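Side-chain contact in probable transcriptional regulator (Rhodococcus jostii, PDB 3HIM), which probably binds DNA through a helix-turn-helix motif as a transcriptional regulator of the TetR family: residues Asp91-Met94 with Ser95-Ala99. Numbering follows the deposited sequence.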
loop_
_atom_site.group_PDB
_atom_site.type_symbol
_atom_site.label_atom_id
_atom_site.label_comp_id
_atom_site.label_asym_id
_atom_site.label_seq_id
_atom_site.Cartn_x
_atom_site.Cartn_y
_atom_site.Cartn_z
ATOM N N ASP B 91 9.872 16.349 -17.240
ATOM C CA ASP B 91 8.926 17.334 -16.682
ATOM C C ASP B 91 7.522 16.744 -16.578
ATOM O O ASP B 91 6.781 17.065 -15.656
ATOM C CB ASP B 91 8.827 18.580 -17.581
ATOM C CG ASP B 91 10.129 19.344 -17.688
ATOM O OD1 ASP B 91 10.612 19.879 -16.676
ATOM O OD2 ASP B 91 10.669 19.407 -18.804
ATOM N N ARG B 92 7.147 15.944 -17.576
ATOM C CA ARG B 92 5.890 15.179 -17.561
ATOM C C ARG B 92 5.850 14.209 -16.367
ATOM O O ARG B 92 4.822 14.069 -15.701
ATOM C CB ARG B 92 5.720 14.402 -18.873
ATOM C CG ARG B 92 5.557 15.305 -20.120
ATOM C CD ARG B 92 5.495 14.537 -21.428
ATOM N NE ARG B 92 4.336 13.642 -21.471
ATOM C CZ ARG B 92 4.048 12.805 -22.470
ATOM N NH1 ARG B 92 4.836 12.728 -23.533
ATOM N NH2 ARG B 92 2.988 12.007 -22.387
ATOM N N LEU B 93 6.972 13.545 -16.118
ATOM C CA LEU B 93 7.090 12.612 -15.015
ATOM C C LEU B 93 7.053 13.314 -13.661
ATOM O O LEU B 93 6.371 12.857 -12.760
ATOM C CB LEU B 93 8.359 11.748 -15.164
ATOM C CG LEU B 93 8.394 10.535 -14.223
ATOM C CD1 LEU B 93 7.280 9.529 -14.586
ATOM C CD2 LEU B 93 9.780 9.891 -14.217
ATOM N N MET B 94 7.777 14.425 -13.519
ATOM C CA MET B 94 7.669 15.222 -12.306
ATOM C C MET B 94 6.203 15.586 -12.039
ATOM O O MET B 94 5.718 15.493 -10.909
ATOM C CB MET B 94 8.521 16.494 -12.397
ATOM C CG MET B 94 10.049 16.263 -12.434
ATOM S SD MET B 94 11.052 17.744 -12.806
ATOM C CE MET B 94 10.161 19.012 -11.907
ATOM N N SER B 95 5.497 15.988 -13.087
ATOM C CA SER B 95 4.169 16.580 -12.926
ATOM C C SER B 95 3.125 15.541 -12.532
ATOM O O SER B 95 2.309 15.751 -11.613
ATOM C CB SER B 95 3.744 17.272 -14.236
ATOM O OG SER B 95 2.504 17.930 -14.073
ATOM N N THR B 96 3.157 14.422 -13.244
ATOM C CA THR B 96 2.202 13.361 -12.994
ATOM C C THR B 96 2.479 12.665 -11.664
ATOM O O THR B 96 1.522 12.341 -10.958
ATOM C CB THR B 96 2.199 12.324 -14.101
ATOM O OG1 THR B 96 3.542 11.863 -14.306
ATOM C CG2 THR B 96 1.621 12.923 -15.394
ATOM N N VAL B 97 3.768 12.423 -11.340
ATOM C CA VAL B 97 4.129 11.849 -10.029
ATOM C C VAL B 97 3.679 12.776 -8.880
ATOM O O VAL B 97 3.024 12.316 -7.931
ATOM C CB VAL B 97 5.655 11.474 -9.896
ATOM C CG1 VAL B 97 5.989 11.061 -8.457
ATOM C CG2 VAL B 97 6.017 10.329 -10.847
ATOM N N THR B 98 3.997 14.069 -8.983
ATOM C CA THR B 98 3.482 15.060 -8.032
ATOM C C THR B 98 1.948 14.964 -7.824
ATOM O O THR B 98 1.484 14.826 -6.684
ATOM C CB THR B 98 3.831 16.508 -8.448
ATOM O OG1 THR B 98 5.249 16.619 -8.555
ATOM C CG2 THR B 98 3.307 17.536 -7.414
ATOM N N ALA B 99 1.185 15.058 -8.912
ATOM C CA ALA B 99 -0.286 14.935 -8.849
ATOM C C ALA B 99 -0.725 13.591 -8.295
ATOM O O ALA B 99 -1.653 13.503 -7.502
ATOM C CB ALA B 99 -0.901 15.150 -10.225
#
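T96 and T98 each fold a hydroxyl back onto the carbonyl four residues earlier, R92 and M94, within a single alpha-helix, residues 89-106, of the TetR-type C-terminal domain. Both hydroxyls double a backbone bond of the helix, but they do it with different rotamers. In T96 the OG1 stands between the backbone N and the carbonyl carbon (chi1 53°). From there T96 OG1 donates a hydrogen bond of 2.9 Å to R92 O. The backbone T96 N donates a second, of 3.0 Å, to the same R92 O, and the two donors arrive from opposite faces of the R92 carbonyl plane. This suits a buried site: threonine satisfies its own hydroxyl inside the helix, and its side chain packs against F140 and I143 of helix 123-149. The aliphatic pair L93 and V97, one turn apart, is packed on the buried side as well. Their side chains run side by side, with L93 CD1 4.0 Å from V97 CG2, and L93 continues onto L196 of helix 184-198. The long side chain of R92, at the edge of this packed part, touches I143 and A146 and brings NE to a salt bridge with D83.

Contact is looser toward solvent. M94 is exposed, its flexible thioether chain bent at chi3, yet it still touches V192 and L196. Here T98, also exposed, turns OG1 beside its backbone N, anti to the carbonyl carbon, and T98 OG1 donates a hydrogen bond of 2.7 Å to M94 O, across the carbonyl plane from T98 N.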